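Local coordinates for SnoaL-like domain-containing protein (Xanthomonas campestris pv. campestris, PDB 3G8Z) that is of unknown function but adopts the cystatin-like fold of SnoaL-like polyketide cyclases, which suggests, without proving, a related small-molecule-binding or enzymatic role, at residues 110-115 and 143-148; 96-101 and 121-126. All blocks are in the same frame, centred on the assembly; numbering follows the deposited sequence.

Overall arrangement
Both contacts sit on the hairpin of strands 98-109 and 112-125, at its two ends: the centres of interactions 1 and 2 lie about 28 Å apart, with nearest atoms about 14 Å apart, on opposite sides of the chain's centre. Along the chain the segments alternate, 96-101, 110-115, 121-126, 143-148. Interaction 2 pairs the far ends of the two strands, neighbours in the mixed sheet between strands 128-136 and 85-95, where one face packs on helix 22-35 and the other meets the second subunit. Interaction 1 takes in the hairpin turn and the start of strand 112-125, where the C-terminal helix 139-146 folds back. Strand 112-125 thus runs from that helix to the subunit interface of this cystatin-like fold.

Interaction 1. Residues 110-115 and 143-148; sequences NGVTLK and DAFWGR
L114 lays its CD2 methyl over the middle of the F145 ring, 3.7 Å from the centroid and only 6° off the ring normal, a CH-pi contact that docks the last turn of the C-terminal helix 139-146 onto the start of strand 112-125 in this cystatin-like fold. With chi1 at 179° the F145 ring stands opposite its own amide nitrogen, and the L114 side chain crosses it at about a right angle. L114 CB also reaches the ring rim, 3.8 Å from F145 CD1, and the carbonyl O of V112 lies in the ring plane at the edge. V112 fills in beside the helix backbone, its CG2 methyl 3.8 Å from A144 CB. F145 itself packs further on F84 and S80, while W146 points its CB away from the strand and hydrogen-bonds through NE1 to E142, with F145 CD2 over one face of its indole.

At the hairpin turn N110 leans over the end of the helix, where G147 leaves helical geometry with a positive phi and its N still bonds to D143 O. The N110 amide nitrogen ND2 is 2.7 Å from F145 O, a close approach over the final turn. A water bridges the same region: it accepts from N110 ND2 at 2.9 Å and donates to W146 O at 3.1 Å.

Interaction 2. Residues 96-101 and 121-126; sequences GDWVAI and LLRIED
A100 and L121 meet in the apolar middle of this contact, near the open end of the 98-109/112-125 hairpin of a cystatin-like fold; the methyl of A100 nestles between both branches of L121, with CB 3.8 Å from L121 CD2. They form a non-hydrogen-bonded pair, and F135 of the second subunit packs against both. On the other face, turned to helix 22-35, I101 CD1 touches L122 CD1 at 3.7 Å and V99 CG2 approaches I124 CD1; V99 packs on A26 of that helix, L122 on Y29.

Further along the face of A100, W98 spreads its indole across the neighbouring strand. R123 CB sits 3.6 Å from the centroid of the six-membered ring, 2° off the normal, in a CH-pi contact, whereas R123 CD lies off the rim, 3.6 Å from W98 CZ2. With CG anti to the backbone N (chi1 -172°), R123 starts out extended before its chain bends at chi3. Turned 58° from the indole, the guanidinium meets it edge-on, with W98 CZ2 near the guanidinium plane.

V99 and L122 are the hydrogen-bonded pair, joined both ways: V99 N to L122 O at 2.8 Å and L122 N to V99 O at 2.9 Å. Beyond them I124 N bonds D97 O. At the polar edge two carboxylates hold the R123 guanidinium: E131 OE1 at NE and, 2.9 Å from NH1, E125 OE2.

Interaction 1. Residues 110-115 and 143-148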
ATOM      1  N   ASN A 110      13.958  -2.246  23.271  1.00 26.97           N
ATOM      2  CA  ASN A 110      14.356  -3.665  23.327  1.00 27.14           C
ATOM      3  C   ASN A 110      15.720  -3.926  22.691  1.00 25.03           C
ATOM      4  O   ASN A 110      15.992  -5.016  22.195  1.00 25.10           O
ATOM      5  CB  ASN A 110      13.305  -4.571  22.708  1.00 27.57           C
ATOM      6  CG  ASN A 110      12.031  -4.598  23.512  1.00 32.49           C
ATOM      7  OD1 ASN A 110      12.006  -4.150  24.674  1.00 37.40           O
ATOM      8  ND2 ASN A 110      10.948  -5.107  22.906  1.00 34.68           N
ATOM      9  N   GLY A 111      16.588  -2.927  22.765  1.00 23.13           N
ATOM     10  CA  GLY A 111      17.934  -3.045  22.240  1.00 22.28           C
ATOM     11  C   GLY A 111      17.969  -2.900  20.730  1.00 20.83           C
ATOM     12  O   GLY A 111      18.998  -3.116  20.122  1.00 19.59           O
ATOM     13  N   VAL A 112      16.843  -2.538  20.126  1.00 20.26           N
ATOM     14  CA  VAL A 112      16.753  -2.410  18.672  1.00 20.31           C
ATOM     15  C   VAL A 112      16.592  -0.962  18.207  1.00 20.85           C
ATOM     16  O   VAL A 112      15.677  -0.271  18.638  1.00 21.79           O
ATOM     17  CB  VAL A 112      15.554  -3.208  18.096  1.00 19.86           C
ATOM     18  CG1 VAL A 112      15.506  -3.071  16.557  1.00 18.36           C
ATOM     19  CG2 VAL A 112      15.635  -4.662  18.531  1.00 18.75           C
ATOM     20  N   THR A 113      17.490  -0.512  17.345  1.00 21.54           N
ATOM     21  CA  THR A 113      17.322   0.773  16.677  1.00 22.32           C
ATOM     22  C   THR A 113      16.551   0.534  15.393  1.00 22.47           C
ATOM     23  O   THR A 113      17.049  -0.105  14.461  1.00 22.79           O
ATOM     24  CB  THR A 113      18.648   1.425  16.352  1.00 22.72           C
ATOM     25  OG1 THR A 113      19.357   1.659  17.571  1.00 25.58           O
ATOM     26  CG2 THR A 113      18.412   2.771  15.613  1.00 22.98           C
ATOM     27  N   LEU A 114      15.316   1.021  15.381  1.00 22.40           N
ATOM     28  CA  LEU A 114      14.384   0.801  14.301  1.00 22.86           C
ATOM     29  C   LEU A 114      14.478   1.989  13.385  1.00 22.80           C
ATOM     30  O   LEU A 114      14.435   3.128  13.844  1.00 21.87           O
ATOM     31  CB  LEU A 114      12.976   0.730  14.882  1.00 23.64           C
ATOM     32  CG  LEU A 114      11.805   0.430  13.949  1.00 24.97           C
ATOM     33  CD1 LEU A 114      11.857  -1.027  13.510  1.00 25.11           C
ATOM     34  CD2 LEU A 114      10.490   0.716  14.696  1.00 23.49           C
ATOM     35  N   LYS A 115      14.659   1.733  12.094  1.00 22.95           N
ATOM     36  CA  LYS A 115      14.651   2.796  11.111  1.00 22.82           C
ATOM     37  C   LYS A 115      14.412   2.158   9.776  1.00 23.18           C
ATOM     38  O   LYS A 115      15.265   1.435   9.278  1.00 23.02           O
ATOM     39  CB  LYS A 115      15.947   3.548  11.075  1.00 23.65           C
ATOM     40  CG  LYS A 115      15.874   4.762  10.152  1.00 25.11           C
ATOM     41  CD  LYS A 115      17.169   5.518  10.124  1.00 28.06           C
ATOM     42  CE  LYS A 115      17.063   6.825   9.324  1.00 29.97           C
ATOM     43  N   ASP A 143       9.915  -6.980  14.246  1.00 21.92           N
ATOM     44  CA  ASP A 143       9.547  -8.053  15.152  1.00 22.27           C
ATOM     45  C   ASP A 143      10.402  -8.012  16.423  1.00 22.11           C
ATOM     46  O   ASP A 143       9.895  -8.199  17.525  1.00 21.26           O
ATOM     47  CB  ASP A 143       9.754  -9.410  14.506  1.00 22.21           C
ATOM     48  CG  ASP A 143       8.687  -9.779  13.501  1.00 23.07           C
ATOM     49  OD1 ASP A 143       7.667  -9.089  13.374  1.00 22.37           O
ATOM     50  OD2 ASP A 143       8.891 -10.807  12.822  1.00 24.88           O
ATOM     51  N   ALA A 144      11.698  -7.788  16.257  1.00 22.77           N
ATOM     52  CA  ALA A 144      12.615  -7.740  17.399  1.00 22.80           C
ATOM     53  C   ALA A 144      12.324  -6.502  18.255  1.00 22.58           C
ATOM     54  O   ALA A 144      12.379  -6.556  19.487  1.00 23.21           O
ATOM     55  CB  ALA A 144      14.058  -7.744  16.934  1.00 22.87           C
ATOM     56  N   PHE A 145      12.017  -5.392  17.591  1.00 22.37           N
ATOM     57  CA  PHE A 145      11.707  -4.145  18.272  1.00 22.14           C
ATOM     58  C   PHE A 145      10.549  -4.337  19.264  1.00 21.80           C
ATOM     59  O   PHE A 145      10.622  -3.936  20.444  1.00 22.13           O
ATOM     60  CB  PHE A 145      11.368  -3.086  17.219  1.00 22.21           C
ATOM     61  CG  PHE A 145      10.989  -1.735  17.773  1.00 22.82           C
ATOM     62  CD1 PHE A 145      11.961  -0.827  18.163  1.00 21.03           C
ATOM     63  CD2 PHE A 145       9.656  -1.336  17.833  1.00 22.64           C
ATOM     64  CE1 PHE A 145      11.617   0.416  18.638  1.00 20.71           C
ATOM     65  CE2 PHE A 145       9.313  -0.095  18.321  1.00 21.64           C
ATOM     66  CZ  PHE A 145      10.307   0.787  18.732  1.00 21.90           C
ATOM     67  N   TRP A 146       9.467  -4.924  18.793  1.00 21.48           N
ATOM     68  CA  TRP A 146       8.277  -5.042  19.615  1.00 21.55           C
ATOM     69  C   TRP A 146       8.440  -6.144  20.623  1.00 22.27           C
ATOM     70  O   TRP A 146       7.961  -6.054  21.746  1.00 22.28           O
ATOM     71  CB  TRP A 146       7.037  -5.268  18.746  1.00 21.07           C
ATOM     72  CG  TRP A 146       6.646  -4.055  17.921  1.00 20.91           C
ATOM     73  CD1 TRP A 146       6.508  -3.996  16.565  1.00 21.10           C
ATOM     74  CD2 TRP A 146       6.300  -2.755  18.407  1.00 21.08           C
ATOM     75  NE1 TRP A 146       6.134  -2.750  16.183  1.00 22.65           N
ATOM     76  CE2 TRP A 146       5.980  -1.970  17.295  1.00 20.50           C
ATOM     77  CE3 TRP A 146       6.254  -2.169  19.671  1.00 22.08           C
ATOM     78  CZ2 TRP A 146       5.630  -0.642  17.403  1.00 22.93           C
ATOM     79  CZ3 TRP A 146       5.889  -0.845  19.764  1.00 20.70           C
ATOM     80  CH2 TRP A 146       5.581  -0.104  18.646  1.00 21.24           C
ATOM     81  N   GLY A 147       9.102  -7.206  20.203  1.00 23.63           N
ATOM     82  CA  GLY A 147       9.399  -8.301  21.071  1.00 25.07           C
ATOM     83  C   GLY A 147       8.244  -9.231  21.297  1.00 26.10           C
ATOM     84  O   GLY A 147       7.150  -9.084  20.753  1.00 23.52           O
ATOM     85  N   ARG A 148       8.539 -10.220  22.119  1.00 28.75           N
ATOM     86  CA  ARG A 148       7.553 -11.148  22.613  1.00 30.72           C
ATOM     87  C   ARG A 148       7.211 -10.742  24.027  1.00 31.51           C
ATOM     88  O   ARG A 148       6.130 -11.095  24.490  1.00 32.93           O
ATOM     89  CB  ARG A 148       8.144 -12.552  22.635  1.00 31.34           C
ATOM     90  CG  ARG A 148       8.644 -13.029  21.307  1.00 34.36           C
ATOM     91  CD  ARG A 148       7.479 -13.385  20.417  1.00 40.25           C
ATOM     92  NE  ARG A 148       7.687 -14.664  19.751  1.00 42.80           N
ATOM     93  CZ  ARG A 148       7.664 -15.851  20.357  1.00 44.46           C
ATOM     94  NH1 ARG A 148       7.444 -15.954  21.664  1.00 46.78           N
ATOM     95  NH2 ARG A 148       7.868 -16.945  19.652  1.00 44.56           N
ATOM     96  OXT ARG A 148       8.022 -10.104  24.743  1.00 32.60           O
TER
HETATM   97  O   HOH W   1       9.033  -6.456  24.575  1.00 43.77           O

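Interaction 2. Residues 96-101 and 121-126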
ATOM      1  N   GLY A  96      -9.912   4.029  -4.672  1.00 21.73           N
ATOM      2  CA  GLY A  96     -11.207   3.676  -4.091  1.00 22.70           C
ATOM      3  C   GLY A  96     -11.354   4.320  -2.722  1.00 22.90           C
ATOM      4  O   GLY A  96     -11.108   5.511  -2.579  1.00 24.05           O
ATOM      5  N   ASP A  97     -11.723   3.536  -1.709  1.00 23.24           N
ATOM      6  CA  ASP A  97     -11.840   4.054  -0.329  1.00 23.48           C
ATOM      7  C   ASP A  97     -10.555   3.879   0.480  1.00 22.75           C
ATOM      8  O   ASP A  97     -10.533   4.147   1.681  1.00 23.13           O
ATOM      9  CB  ASP A  97     -13.001   3.379   0.414  1.00 23.82           C
ATOM     10  CG  ASP A  97     -14.344   3.620  -0.238  1.00 28.17           C
ATOM     11  OD1 ASP A  97     -14.496   4.649  -0.946  1.00 30.13           O
ATOM     12  OD2 ASP A  97     -15.255   2.773  -0.018  1.00 30.38           O
ATOM     13  N   TRP A  98      -9.484   3.427  -0.174  1.00 21.96           N
ATOM     14  CA  TRP A  98      -8.189   3.251   0.476  1.00 20.75           C
ATOM     15  C   TRP A  98      -7.265   4.419   0.238  1.00 20.67           C
ATOM     16  O   TRP A  98      -7.277   5.036  -0.820  1.00 20.84           O
ATOM     17  CB  TRP A  98      -7.488   2.001  -0.053  1.00 20.70           C
ATOM     18  CG  TRP A  98      -8.180   0.741   0.356  1.00 20.78           C
ATOM     19  CD1 TRP A  98      -9.187   0.103  -0.302  1.00 21.13           C
ATOM     20  CD2 TRP A  98      -7.938  -0.004   1.548  1.00 19.61           C
ATOM     21  NE1 TRP A  98      -9.585  -1.015   0.416  1.00 21.21           N
ATOM     22  CE2 TRP A  98      -8.828  -1.101   1.550  1.00 21.04           C
ATOM     23  CE3 TRP A  98      -7.051   0.143   2.613  1.00 21.35           C
ATOM     24  CZ2 TRP A  98      -8.848  -2.042   2.576  1.00 21.82           C
ATOM     25  CZ3 TRP A  98      -7.067  -0.795   3.630  1.00 20.40           C
ATOM     26  CH2 TRP A  98      -7.955  -1.878   3.596  1.00 22.15           C
ATOM     27  N   VAL A  99      -6.409   4.668   1.217  1.00 19.95           N
ATOM     28  CA  VAL A  99      -5.328   5.597   1.068  1.00 20.28           C
ATOM     29  C   VAL A  99      -4.060   4.853   1.457  1.00 20.60           C
ATOM     30  O   VAL A  99      -4.015   4.245   2.520  1.00 20.14           O
ATOM     31  CB  VAL A  99      -5.531   6.817   1.971  1.00 20.21           C
ATOM     32  CG1 VAL A  99      -4.248   7.695   1.973  1.00 20.56           C
ATOM     33  CG2 VAL A  99      -6.771   7.618   1.524  1.00 19.04           C
ATOM     34  N   ALA A 100      -3.049   4.870   0.594  1.00 20.66           N
ATOM     35  CA  ALA A 100      -1.711   4.394   0.973  1.00 20.26           C
ATOM     36  C   ALA A 100      -0.844   5.566   1.332  1.00 20.46           C
ATOM     37  O   ALA A 100      -0.808   6.590   0.619  1.00 20.77           O
ATOM     38  CB  ALA A 100      -1.052   3.585  -0.126  1.00 20.58           C
ATOM     39  N   ILE A 101      -0.179   5.433   2.474  1.00 21.03           N
ATOM     40  CA  ILE A 101       0.768   6.425   2.914  1.00 20.21           C
ATOM     41  C   ILE A 101       2.118   5.761   2.989  1.00 20.59           C
ATOM     42  O   ILE A 101       2.302   4.838   3.771  1.00 21.18           O
ATOM     43  CB  ILE A 101       0.419   6.999   4.298  1.00 20.43           C
ATOM     44  CG1 ILE A 101      -1.074   7.371   4.337  1.00 22.64           C
ATOM     45  CG2 ILE A 101       1.344   8.210   4.598  1.00 17.95           C
ATOM     46  CD1 ILE A 101      -1.787   7.056   5.626  1.00 23.29           C
ATOM     47  N   LEU A 121      -1.805   1.395   5.031  1.00 19.91           N
ATOM     48  CA  LEU A 121      -2.991   1.373   4.191  1.00 20.03           C
ATOM     49  C   LEU A 121      -4.212   1.616   5.071  1.00 20.56           C
ATOM     50  O   LEU A 121      -4.441   0.878   6.023  1.00 19.29           O
ATOM     51  CB  LEU A 121      -3.137   0.042   3.436  1.00 20.41           C
ATOM     52  CG  LEU A 121      -2.634  -0.021   1.976  1.00 21.25           C
ATOM     53  CD1 LEU A 121      -3.481   0.852   1.071  1.00 21.78           C
ATOM     54  CD2 LEU A 121      -1.184   0.405   1.892  1.00 21.31           C
ATOM     55  N   LEU A 122      -4.981   2.656   4.753  1.00 20.52           N
ATOM     56  CA  LEU A 122      -6.182   2.997   5.512  1.00 20.49           C
ATOM     57  C   LEU A 122      -7.385   2.887   4.612  1.00 20.81           C
ATOM     58  O   LEU A 122      -7.347   3.377   3.470  1.00 20.15           O
ATOM     59  CB  LEU A 122      -6.132   4.442   6.038  1.00 20.36           C
ATOM     60  CG  LEU A 122      -4.875   4.886   6.794  1.00 22.09           C
ATOM     61  CD1 LEU A 122      -5.003   6.355   7.217  1.00 19.58           C
ATOM     62  CD2 LEU A 122      -4.599   4.004   7.977  1.00 23.35           C
ATOM     63  N   ARG A 123      -8.445   2.274   5.115  1.00 20.69           N
ATOM     64  CA  ARG A 123      -9.725   2.293   4.436  1.00 21.67           C
ATOM     65  C   ARG A 123     -10.612   3.269   5.183  1.00 21.46           C
ATOM     66  O   ARG A 123     -10.732   3.183   6.385  1.00 21.53           O
ATOM     67  CB  ARG A 123     -10.384   0.919   4.414  1.00 21.11           C
ATOM     68  CG  ARG A 123     -11.625   0.914   3.539  1.00 21.86           C
ATOM     69  CD  ARG A 123     -12.097  -0.489   3.145  1.00 23.25           C
ATOM     70  NE  ARG A 123     -12.279  -1.382   4.266  1.00 24.54           N
ATOM     71  CZ  ARG A 123     -13.424  -1.561   4.936  1.00 26.43           C
ATOM     72  NH1 ARG A 123     -14.525  -0.888   4.633  1.00 27.31           N
ATOM     73  NH2 ARG A 123     -13.467  -2.423   5.938  1.00 27.36           N
ATOM     74  N   ILE A 124     -11.183   4.225   4.467  1.00 22.70           N
ATOM     75  CA  ILE A 124     -11.884   5.339   5.096  1.00 23.57           C
ATOM     76  C   ILE A 124     -13.286   5.392   4.550  1.00 25.04           C
ATOM     77  O   ILE A 124     -13.488   5.310   3.352  1.00 24.51           O
ATOM     78  CB  ILE A 124     -11.151   6.654   4.840  1.00 23.97           C
ATOM     79  CG1 ILE A 124      -9.808   6.614   5.587  1.00 23.01           C
ATOM     80  CG2 ILE A 124     -12.023   7.862   5.222  1.00 23.19           C
ATOM     81  CD1 ILE A 124      -8.724   7.525   4.994  1.00 24.61           C
ATOM     82  N   GLU A 125     -14.246   5.499   5.456  1.00 26.81           N
ATOM     83  CA  GLU A 125     -15.666   5.492   5.129  1.00 29.65           C
ATOM     84  C   GLU A 125     -16.368   6.460   6.043  1.00 29.14           C
ATOM     85  O   GLU A 125     -16.175   6.405   7.244  1.00 29.68           O
ATOM     86  CB  GLU A 125     -16.283   4.127   5.420  1.00 29.67           C
ATOM     87  CG  GLU A 125     -16.165   3.083   4.345  1.00 32.90           C
ATOM     88  CD  GLU A 125     -17.108   1.902   4.620  1.00 33.65           C
ATOM     89  OE1 GLU A 125     -18.146   2.109   5.294  1.00 40.80           O
ATOM     90  OE2 GLU A 125     -16.812   0.771   4.171  1.00 40.38           O
ATOM     91  N   ASP A 126     -17.206   7.325   5.487  1.00 30.32           N
ATOM     92  CA  ASP A 126     -18.024   8.214   6.307  1.00 30.34           C
ATOM     93  C   ASP A 126     -17.168   8.954   7.328  1.00 29.63           C
ATOM     94  O   ASP A 126     -17.565   9.122   8.478  1.00 28.91           O
ATOM     95  CB  ASP A 126     -19.112   7.403   7.022  1.00 30.85           C
ATOM     96  CG  ASP A 126     -20.084   6.743   6.056  1.00 33.91           C
ATOM     97  OD1 ASP A 126     -20.286   7.273   4.931  1.00 36.09           O
ATOM     98  OD2 ASP A 126     -20.657   5.686   6.422  1.00 38.16           O
TER